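Local coordinates for kelch repeat and BTB domain-containing protein A55 (Vaccinia virus WR, PDB 6I2M), which probably acts as a substrate-specific adapter that recruits host proteins to CUL3-containing E3 ubiquitin ligases for ubiquitination and degradation, at residues 96-99 and 105-108; 89-94 and 112-117. One frame throughout, in Å; residues are numbered along the deposited sequence.

Contact 1 (96-99 and 105-108); sequences STAD and SAIT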
# COMPACT_ATOMS: atom_id res chain seq x y z
N SER A 96 9.23 -1.47 22.38
CA SER A 96 9.44 -0.20 23.10
C SER A 96 9.38 1.01 22.17
O SER A 96 8.73 2.01 22.51
CB SER A 96 10.78 -0.21 23.83
OG SER A 96 10.81 -1.17 24.87
N THR A 97 10.04 0.92 21.01
CA THR A 97 10.10 1.97 19.99
C THR A 97 8.74 2.10 19.29
O THR A 97 8.30 3.22 19.02
CB THR A 97 11.26 1.72 19.02
OG1 THR A 97 12.42 1.32 19.75
CG2 THR A 97 11.58 2.94 18.17
N ALA A 98 8.07 0.96 19.01
CA ALA A 98 6.75 0.91 18.38
C ALA A 98 5.68 1.51 19.30
O ALA A 98 4.72 2.09 18.80
CB ALA A 98 6.38 -0.52 18.02
N ASP A 99 5.87 1.38 20.63
CA ASP A 99 4.96 1.92 21.65
C ASP A 99 5.08 3.45 21.73
O ASP A 99 4.06 4.12 21.90
CB ASP A 99 5.23 1.28 23.02
CG ASP A 99 4.18 1.53 24.08
OD1 ASP A 99 3.02 1.85 23.72
OD2 ASP A 99 4.51 1.40 25.28
N SER A 105 0.12 -1.49 13.81
CA SER A 105 0.48 -2.65 12.98
C SER A 105 1.68 -3.42 13.54
O SER A 105 1.72 -4.64 13.42
CB SER A 105 0.76 -2.19 11.56
OG SER A 105 -0.39 -1.62 10.96
N ALA A 106 2.64 -2.70 14.14
CA ALA A 106 3.86 -3.27 14.71
C ALA A 106 3.73 -3.64 16.19
O ALA A 106 4.37 -4.60 16.61
CB ALA A 106 5.02 -2.32 14.51
N ILE A 107 2.92 -2.88 16.96
CA ILE A 107 2.71 -3.14 18.39
C ILE A 107 1.97 -4.48 18.60
O ILE A 107 2.27 -5.19 19.55
CB ILE A 107 2.05 -1.94 19.15
CG1 ILE A 107 2.33 -2.00 20.67
CG2 ILE A 107 0.55 -1.78 18.84
CD1 ILE A 107 2.19 -0.67 21.44
N THR A 108 1.05 -4.84 17.67
CA THR A 108 0.29 -6.09 17.72
C THR A 108 1.17 -7.28 17.32
O THR A 108 1.16 -8.29 18.04
CB THR A 108 -1.02 -6.00 16.91
OG1 THR A 108 -0.74 -5.54 15.59
CG2 THR A 108 -2.06 -5.11 17.58

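Contact 2 (89-94 and 112-117); sequences DNVKYI and NYILKN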
# COMPACT_ATOMS: atom_id res chain seq x y z
N ASP A 89 15.62 -11.85 20.85
CA ASP A 89 16.56 -10.82 21.32
C ASP A 89 16.19 -9.39 20.92
O ASP A 89 16.38 -8.48 21.74
CB ASP A 89 17.99 -11.16 20.90
CG ASP A 89 18.52 -12.46 21.47
OD1 ASP A 89 18.77 -12.51 22.70
OD2 ASP A 89 18.70 -13.42 20.69
N ASN A 90 15.69 -9.17 19.69
CA ASN A 90 15.35 -7.82 19.21
C ASN A 90 13.91 -7.36 19.51
O ASN A 90 13.69 -6.15 19.59
CB ASN A 90 15.67 -7.65 17.71
CG ASN A 90 14.94 -8.55 16.73
OD1 ASN A 90 13.80 -8.99 16.94
ND2 ASN A 90 15.57 -8.80 15.59
N VAL A 91 12.95 -8.30 19.68
CA VAL A 91 11.53 -8.02 19.95
C VAL A 91 11.30 -7.13 21.19
O VAL A 91 10.33 -6.37 21.22
CB VAL A 91 10.63 -9.29 20.01
CG1 VAL A 91 10.47 -9.91 18.62
CG2 VAL A 91 11.14 -10.32 21.02
N LYS A 92 12.19 -7.24 22.18
CA LYS A 92 12.18 -6.47 23.43
C LYS A 92 12.35 -4.97 23.13
O LYS A 92 11.65 -4.15 23.72
CB LYS A 92 13.32 -6.97 24.34
CG LYS A 92 13.18 -6.61 25.81
CD LYS A 92 14.35 -7.14 26.62
CE LYS A 92 14.26 -6.76 28.07
NZ LYS A 92 15.42 -7.27 28.85
N TYR A 93 13.25 -4.64 22.19
CA TYR A 93 13.55 -3.26 21.80
C TYR A 93 12.64 -2.71 20.70
O TYR A 93 12.40 -1.50 20.67
CB TYR A 93 15.04 -3.10 21.44
CG TYR A 93 15.98 -3.62 22.51
CD1 TYR A 93 16.28 -2.86 23.63
CD2 TYR A 93 16.57 -4.88 22.40
CE1 TYR A 93 17.13 -3.33 24.62
CE2 TYR A 93 17.42 -5.37 23.38
CZ TYR A 93 17.70 -4.59 24.50
OH TYR A 93 18.55 -5.07 25.47
N ILE A 94 12.13 -3.59 19.80
CA ILE A 94 11.23 -3.19 18.71
C ILE A 94 9.85 -2.76 19.27
O ILE A 94 9.29 -1.78 18.79
CB ILE A 94 11.14 -4.26 17.57
CG1 ILE A 94 12.53 -4.51 16.94
CG2 ILE A 94 10.13 -3.84 16.47
CD1 ILE A 94 12.68 -5.81 16.15
N ASN A 112 2.04 -10.30 19.96
CA ASN A 112 1.62 -11.65 19.56
C ASN A 112 2.80 -12.63 19.53
O ASN A 112 2.62 -13.79 19.91
CB ASN A 112 0.89 -11.64 18.22
CG ASN A 112 -0.48 -11.00 18.23
OD1 ASN A 112 -1.08 -10.73 19.28
ND2 ASN A 112 -1.02 -10.75 17.05
N TYR A 113 3.99 -12.17 19.11
CA TYR A 113 5.22 -12.97 19.05
C TYR A 113 5.73 -13.27 20.46
O TYR A 113 6.18 -14.39 20.71
CB TYR A 113 6.30 -12.24 18.23
CG TYR A 113 7.55 -13.06 17.97
CD1 TYR A 113 8.64 -13.01 18.84
CD2 TYR A 113 7.67 -13.86 16.84
CE1 TYR A 113 9.79 -13.75 18.61
CE2 TYR A 113 8.82 -14.60 16.59
CZ TYR A 113 9.88 -14.54 17.48
OH TYR A 113 11.02 -15.27 17.24
N ILE A 114 5.66 -12.27 21.37
CA ILE A 114 6.09 -12.38 22.77
C ILE A 114 5.19 -13.36 23.53
O ILE A 114 5.70 -14.24 24.22
CB ILE A 114 6.23 -10.98 23.44
CG1 ILE A 114 7.43 -10.20 22.85
CG2 ILE A 114 6.34 -11.07 24.98
CD1 ILE A 114 7.37 -8.66 22.97
N LEU A 115 3.85 -13.24 23.37
CA LEU A 115 2.85 -14.11 24.01
C LEU A 115 2.93 -15.56 23.52
O LEU A 115 2.72 -16.48 24.31
CB LEU A 115 1.43 -13.55 23.81
CG LEU A 115 1.06 -12.28 24.57
CD1 LEU A 115 -0.02 -11.50 23.84
CD2 LEU A 115 0.62 -12.58 25.99
N LYS A 116 3.23 -15.76 22.21
CA LYS A 116 3.35 -17.07 21.56
C LYS A 116 4.63 -17.79 22.02
O LYS A 116 4.57 -18.97 22.37
CB LYS A 116 3.33 -16.90 20.03
CG LYS A 116 3.48 -18.19 19.22
CD LYS A 116 3.80 -17.88 17.76
CE LYS A 116 4.19 -19.11 16.98
NZ LYS A 116 4.57 -18.77 15.58
N ASN A 117 5.78 -17.07 22.00
CA ASN A 117 7.09 -17.61 22.37
C ASN A 117 7.46 -17.37 23.85
O ASN A 117 8.65 -17.37 24.19
CB ASN A 117 8.17 -17.08 21.42
CG ASN A 117 7.97 -17.48 19.98
OD1 ASN A 117 8.32 -18.59 19.56
ND2 ASN A 117 7.41 -16.58 19.18

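Contact 1 (96-99 and 105-108)
Ala98 and Ile107 mark the closest approach of two helical backbones, with CA of Ala98 5.7 Å from CA of Ile107. Segment 96-99 belongs to helix 91-101 and segment 105-108 to helix 104-116. The chain turns back between them, and the two helices run in broadly opposite directions. No hydrogen bond joins the segments. Two small residues meet where the backbones come near: CB of Ala98 lies 4.2 Å from CB of Ala106. The same methyl also reaches the backbone of the other helix, at 4.3 Å from N of Ile107. With only methyl groups at this point, little side-chain bulk separates the helices.

The two helices form a helical hairpin in the BTB domain, the part of the protein that binds CUL3, and this contact lies near its turn. Helix 69-79 lies against it: Leu75 touches both Thr97 and Ala106, and Thr97 OG1 hydrogen-bonds to Ser71 OG.

Ile107 is the residue most covered by the other segment. Its CG1 is anti to the backbone N (chi1 -158°), and chi2 is also extended, which carries CD1 across to helix 91-101. CD1 is 3.8 Å from CA of Asp99 and 3.5 Å from OD1 of Asp99. The methyl therefore rests against both the backbone and the carboxylate; the two side chains cross obliquely. This is a van der Waals contact to one carboxylate oxygen. The other oxygen, OD2, is hydrogen-bonded to an aromatic side chain on the chain of another protein, presumably CUL3. Ile107 thus packs beside an aspartate that itself takes part in the interface between the two proteins. On the same helix, Ser105 packs on Asn3 of the second subunit and Thr108 on Met1 of that subunit.

Contact 2 (89-94 and 112-117)
Val91 packs against Tyr113 and Ile114, one methyl to each, and apolar contacts alone join the two segments. CG1 of Val91 approaches the tyrosine ring obliquely, 3.6 Å from CD1 of Tyr113 and 3.9 Å from CE1 of Tyr113. The two side chains cross at about a right angle. Tyr113 has CG anti to its backbone N (chi1 -173°), and this sets the CD1 and CE1 atoms of the ring against CG1 of Val91. The second methyl, CG2 of Val91, is 4.1 Å from CG1 of Ile114. These two side chains slide past each other in opposite directions. Ile114 also brings CD1 to 4.1 Å from the backbone O of Val91. The backbones stay further apart, with CA of Val91 7.5 Å from CA of Ile114. The valine, tyrosine and isoleucine side chains span this distance. Leu86 adds to the apolar cluster by touching both Val91 and Tyr113.

A side-chain hydrogen bond closes the end of helix 104-116, within segment 112-117. Asn117 is the first residue to leave the helical conformation, and its side chain folds back. ND2 of Asn117 donates to O of Tyr113 at 2.9 Å, with an N-H...O angle of 158°. The donor is tilted 17° from the carbonyl plane. The same oxygen accepts N of Asn117 at 3.0 Å, so two N-H groups of one residue grip it. ND2 of Asn117 also lies 3.4 Å above the plane of the Tyr113 ring, over its centre.

Beyond the segments, Ile114 packs on Phe126 of helix 120-132 and on Ile138 of helix 136-147. Lys92 makes a salt bridge with Asp125. The arrangement is an antiparallel helical hairpin at the C-terminal part of the BTB fold, packed against the helices that follow.

Contacts 1 and 2 join the same two helices, 91-101 and 104-116, and their centres are about 10 Å apart. Along the chain contact 2 opens first, at 89-94. Both segments of contact 1 follow, and 112-117 closes the series. Contact 1 is therefore nested inside the loop closed by contact 2, as in a helical hairpin: contact 1 lies near the turn and contact 2 near the other end. All four segments belong to the BTB domain. Contact 1 has residues within reach of another protein's chain and of the second subunit. Contact 2 packs on helices 120-132 and 136-147, and helix 120-132 also reaches contact 1 through Tyr129. One hairpin thus borders both the assembly interfaces and the following helices.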